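Local coordinates for nucleoprotein (Sendai virus, PDB 6M7D) that encapsidates the viral RNA genome in a helical nucleocapsid, one subunit per six nucleotides, protecting it from nucleases and forming the template for transcription and replication, at residues G30-P42 / S69-M81. Sequence-based numbering, arbitrary orientation.
Sequences GQRSTVSVFVLGP and SQRGGFLVSLLAM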
loop_
_atom_site.group_PDB
_atom_site.type_symbol
_atom_site.label_atom_id
_atom_site.label_comp_id
_atom_site.label_asym_id
_atom_site.label_seq_id
_atom_site.Cartn_x
_atom_site.Cartn_y
_atom_site.Cartn_z
ATOM N N GLY A 30 22.512 12.719 -5.329
ATOM C CA GLY A 30 22.454 13.200 -3.970
ATOM C C GLY A 30 23.123 12.252 -2.991
ATOM O O GLY A 30 23.881 11.362 -3.356
ATOM N N GLN A 31 22.829 12.473 -1.714
ATOM C CA GLN A 31 23.383 11.625 -0.671
ATOM C C GLN A 31 22.605 10.320 -0.574
ATOM O O GLN A 31 21.373 10.307 -0.622
ATOM C CB GLN A 31 23.363 12.355 0.669
ATOM C CG GLN A 31 24.153 13.640 0.658
ATOM C CD GLN A 31 25.579 13.437 0.202
ATOM O OE1 GLN A 31 26.247 12.493 0.621
ATOM N NE2 GLN A 31 26.054 14.319 -0.664
ATOM N N ARG A 32 23.333 9.218 -0.439
ATOM C CA ARG A 32 22.723 7.902 -0.364
ATOM C C ARG A 32 23.479 7.044 0.634
ATOM O O ARG A 32 24.711 7.063 0.676
ATOM C CB ARG A 32 22.700 7.213 -1.733
ATOM C CG ARG A 32 24.025 7.189 -2.429
ATOM C CD ARG A 32 24.082 6.100 -3.469
ATOM N NE ARG A 32 22.894 6.084 -4.310
ATOM C CZ ARG A 32 22.795 5.389 -5.436
ATOM N NH1 ARG A 32 23.818 4.660 -5.855
ATOM N NH2 ARG A 32 21.677 5.424 -6.146
ATOM N N SER A 33 22.732 6.305 1.443
ATOM C CA SER A 33 23.342 5.344 2.338
ATOM C C SER A 33 23.733 4.093 1.565
ATOM O O SER A 33 23.125 3.740 0.554
ATOM C CB SER A 33 22.388 4.980 3.475
ATOM O OG SER A 33 22.286 6.025 4.423
ATOM N N THR A 34 24.769 3.424 2.047
ATOM C CA THR A 34 25.210 2.156 1.483
ATOM C C THR A 34 24.636 1.042 2.352
ATOM O O THR A 34 24.873 1.000 3.561
ATOM C CB THR A 34 26.734 2.094 1.384
ATOM O OG1 THR A 34 27.133 0.807 0.905
ATOM C CG2 THR A 34 27.403 2.387 2.726
ATOM N N VAL A 35 23.847 0.168 1.742
ATOM C CA VAL A 35 23.096 -0.847 2.463
ATOM C C VAL A 35 23.581 -2.223 2.040
ATOM O O VAL A 35 23.719 -2.504 0.846
ATOM C CB VAL A 35 21.584 -0.700 2.220
ATOM C CG1 VAL A 35 20.842 -1.578 3.158
ATOM C CG2 VAL A 35 21.155 0.737 2.413
ATOM N N SER A 36 23.833 -3.080 3.025
ATOM C CA SER A 36 24.246 -4.452 2.776
ATOM C C SER A 36 23.010 -5.316 2.580
ATOM O O SER A 36 22.154 -5.395 3.467
ATOM C CB SER A 36 25.090 -4.985 3.931
ATOM O OG SER A 36 26.092 -4.061 4.301
ATOM N N VAL A 37 22.917 -5.957 1.422
ATOM C CA VAL A 37 21.849 -6.896 1.110
ATOM C C VAL A 37 22.470 -8.273 0.951
ATOM O O VAL A 37 23.436 -8.440 0.202
ATOM C CB VAL A 37 21.086 -6.485 -0.158
ATOM C CG1 VAL A 37 20.046 -7.527 -0.496
ATOM C CG2 VAL A 37 20.435 -5.155 0.050
ATOM N N PHE A 38 21.916 -9.253 1.647
ATOM C CA PHE A 38 22.467 -10.599 1.685
ATOM C C PHE A 38 21.594 -11.524 0.855
ATOM O O PHE A 38 20.409 -11.698 1.153
ATOM C CB PHE A 38 22.574 -11.090 3.125
ATOM C CG PHE A 38 23.324 -10.155 4.010
ATOM C CD1 PHE A 38 24.691 -10.262 4.144
ATOM C CD2 PHE A 38 22.668 -9.154 4.694
ATOM C CE1 PHE A 38 25.384 -9.396 4.949
ATOM C CE2 PHE A 38 23.360 -8.289 5.501
ATOM C CZ PHE A 38 24.718 -8.410 5.629
ATOM N N VAL A 39 22.180 -12.107 -0.183
ATOM C CA VAL A 39 21.499 -13.052 -1.054
ATOM C C VAL A 39 22.053 -14.437 -0.768
ATOM O O VAL A 39 23.171 -14.571 -0.262
ATOM C CB VAL A 39 21.667 -12.675 -2.534
ATOM C CG1 VAL A 39 21.238 -11.242 -2.754
ATOM C CG2 VAL A 39 23.095 -12.866 -2.972
ATOM N N LEU A 40 21.260 -15.463 -1.055
ATOM C CA LEU A 40 21.713 -16.828 -0.831
ATOM C C LEU A 40 22.404 -17.368 -2.070
ATOM O O LEU A 40 21.830 -17.377 -3.162
ATOM C CB LEU A 40 20.541 -17.730 -0.460
ATOM C CG LEU A 40 19.712 -17.344 0.756
ATOM C CD1 LEU A 40 18.966 -18.554 1.272
ATOM C CD2 LEU A 40 20.596 -16.764 1.825
ATOM N N GLY A 41 23.633 -17.816 -1.900
ATOM C CA GLY A 41 24.330 -18.500 -2.957
ATOM C C GLY A 41 23.825 -19.911 -3.122
ATOM O O GLY A 41 23.063 -20.443 -2.302
ATOM N N PRO A 42 24.249 -20.553 -4.210
ATOM C CA PRO A 42 23.799 -21.930 -4.456
ATOM C C PRO A 42 24.283 -22.916 -3.411
ATOM O O PRO A 42 23.836 -24.069 -3.405
ATOM C CB PRO A 42 24.370 -22.241 -5.846
ATOM C CG PRO A 42 25.494 -21.278 -6.023
ATOM C CD PRO A 42 25.099 -20.040 -5.296
ATOM N N SER A 69 18.346 2.241 7.539
ATOM C CA SER A 69 18.732 1.817 6.201
ATOM C C SER A 69 19.175 0.361 6.195
ATOM O O SER A 69 18.860 -0.388 5.266
ATOM C CB SER A 69 19.839 2.718 5.664
ATOM O OG SER A 69 21.110 2.142 5.888
ATOM N N GLN A 70 19.882 -0.071 7.238
ATOM C CA GLN A 70 20.327 -1.459 7.289
ATOM C C GLN A 70 19.159 -2.402 7.537
ATOM O O GLN A 70 19.107 -3.504 6.984
ATOM C CB GLN A 70 21.400 -1.634 8.359
ATOM C CG GLN A 70 22.206 -2.900 8.173
ATOM C CD GLN A 70 22.438 -3.229 6.708
ATOM O OE1 GLN A 70 23.150 -2.513 6.005
ATOM N NE2 GLN A 70 21.829 -4.311 6.240
ATOM N N ARG A 71 18.209 -1.988 8.375
ATOM C CA ARG A 71 17.004 -2.784 8.561
ATOM C C ARG A 71 16.203 -2.870 7.269
ATOM O O ARG A 71 15.642 -3.923 6.941
ATOM C CB ARG A 71 16.168 -2.188 9.687
ATOM C CG ARG A 71 16.914 -2.069 10.986
ATOM C CD ARG A 71 16.202 -1.144 11.938
ATOM N NE ARG A 71 14.858 -1.610 12.240
ATOM C CZ ARG A 71 14.038 -1.008 13.091
ATOM N NH1 ARG A 71 14.432 0.081 13.725
ATOM N NH2 ARG A 71 12.829 -1.496 13.310
ATOM N N GLY A 72 16.144 -1.775 6.517
ATOM C CA GLY A 72 15.528 -1.827 5.207
ATOM C C GLY A 72 16.259 -2.749 4.258
ATOM O O GLY A 72 15.641 -3.382 3.407
ATOM N N GLY A 73 17.579 -2.845 4.396
ATOM C CA GLY A 73 18.331 -3.784 3.583
ATOM C C GLY A 73 18.112 -5.225 3.981
ATOM O O GLY A 73 18.167 -6.117 3.138
ATOM N N PHE A 74 17.853 -5.474 5.259
ATOM C CA PHE A 74 17.474 -6.820 5.678
ATOM C C PHE A 74 16.095 -7.188 5.154
ATOM O O PHE A 74 15.858 -8.332 4.752
ATOM C CB PHE A 74 17.518 -6.932 7.194
ATOM C CG PHE A 74 18.890 -7.116 7.729
ATOM C CD1 PHE A 74 19.647 -8.199 7.344
ATOM C CD2 PHE A 74 19.437 -6.195 8.596
ATOM C CE1 PHE A 74 20.912 -8.367 7.825
ATOM C CE2 PHE A 74 20.703 -6.361 9.075
ATOM C CZ PHE A 74 21.441 -7.448 8.692
ATOM N N LEU A 75 15.173 -6.228 5.142
ATOM C CA LEU A 75 13.881 -6.472 4.513
ATOM C C LEU A 75 14.030 -6.685 3.012
ATOM O O LEU A 75 13.323 -7.506 2.425
ATOM C CB LEU A 75 12.928 -5.320 4.806
ATOM C CG LEU A 75 12.252 -5.405 6.167
ATOM C CD1 LEU A 75 11.298 -4.258 6.345
ATOM C CD2 LEU A 75 11.531 -6.720 6.309
ATOM N N VAL A 76 14.945 -5.957 2.378
ATOM C CA VAL A 76 15.208 -6.140 0.955
ATOM C C VAL A 76 15.797 -7.518 0.696
ATOM O O VAL A 76 15.463 -8.176 -0.292
ATOM C CB VAL A 76 16.128 -5.015 0.449
ATOM C CG1 VAL A 76 16.791 -5.396 -0.844
ATOM C CG2 VAL A 76 15.341 -3.740 0.276
ATOM N N SER A 77 16.678 -7.975 1.584
ATOM C CA SER A 77 17.208 -9.330 1.510
ATOM C C SER A 77 16.089 -10.354 1.596
ATOM O O SER A 77 16.040 -11.315 0.821
ATOM C CB SER A 77 18.205 -9.547 2.644
ATOM O OG SER A 77 19.398 -8.834 2.419
ATOM N N LEU A 78 15.186 -10.165 2.555
ATOM C CA LEU A 78 14.068 -11.081 2.720
ATOM C C LEU A 78 13.204 -11.126 1.469
ATOM O O LEU A 78 12.833 -12.207 1.002
ATOM C CB LEU A 78 13.245 -10.663 3.932
ATOM C CG LEU A 78 12.092 -11.571 4.325
ATOM C CD1 LEU A 78 12.579 -12.989 4.465
ATOM C CD2 LEU A 78 11.509 -11.079 5.621
ATOM N N LEU A 79 12.881 -9.965 0.907
ATOM C CA LEU A 79 12.052 -9.944 -0.290
ATOM C C LEU A 79 12.784 -10.505 -1.499
ATOM O O LEU A 79 12.145 -11.016 -2.423
ATOM C CB LEU A 79 11.572 -8.527 -0.579
ATOM C CG LEU A 79 10.851 -7.794 0.547
ATOM C CD1 LEU A 79 11.042 -6.309 0.390
ATOM C CD2 LEU A 79 9.390 -8.143 0.570
ATOM N N ALA A 80 14.113 -10.416 -1.522
ATOM C CA ALA A 80 14.881 -10.999 -2.611
ATOM C C ALA A 80 15.028 -12.504 -2.479
ATOM O O ALA A 80 15.308 -13.173 -3.475
ATOM C CB ALA A 80 16.262 -10.351 -2.684
ATOM N N MET A 81 14.859 -13.043 -1.271
ATOM C CA MET A 81 14.887 -14.491 -1.090
ATOM C C MET A 81 13.837 -15.208 -1.925
ATOM O O MET A 81 13.972 -16.409 -2.171
ATOM C CB MET A 81 14.674 -14.849 0.374
ATOM C CG MET A 81 15.830 -14.527 1.257
ATOM S SD MET A 81 15.597 -15.208 2.892
ATOM C CE MET A 81 15.913 -16.928 2.559
#
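The Phe-38 and Phe-74 rings are tilted only 15° from each other, but one is offset so far that little of either ring lies over the other. Their centroids are 5.5 Å apart, and Phe-38 CE2 comes nearest to Phe-74 CE1. Gln-70 NE2 sits over one face of the Phe-74 ring, displaced toward its rim. His-60 meets Phe-74 edge-to-face, and Trp-133 also reaches this ring. Tyr-104 packs steeply against Phe-38.

The contact belongs to a beta-alpha-beta crossover. Strand 33-40 is an outermost strand of the sheet within this chain. Helix 68-80 is one of the helices leading from it to its parallel neighbour, strand 99-108. The axes of strand 33-40 and helix segment 69-80 run nearly the same way, 22° apart.

Ser-33, Val-35 and Val-37 pair with strand 99-108, while the helix serves the other edge through side chains. The Gln-70 amide grips both backbone groups of Ser-36, much as a neighbouring strand would. OE1 accepts from Ser-36 N at 3.1 Å, and NE2 donates to Ser-36 O at 3.0 Å. Each bond lies in the plane of its carbonyl, on a lone pair. The Gln-70 chain bends at chi2 (36°), bringing the amide alongside the strand. These two bonds fix its rotation.

Gly-73 has no side chain, and Val-35 CG1 packs on its CA at 3.4 Å. The Val-37 and Val-76 side chains cross at about a right angle, with CG2 of Val-37 3.8 Å from CG1 of Val-76. Farther along, Leu-40 CD1 touches Met-81 CE.

Ser-77 OG relays between the two backbones: it accepts from Phe-38 N at 2.7 Å and donates to Gly-73 O at 3.1 Å, on the face of that carbonyl opposite Ser-77 N.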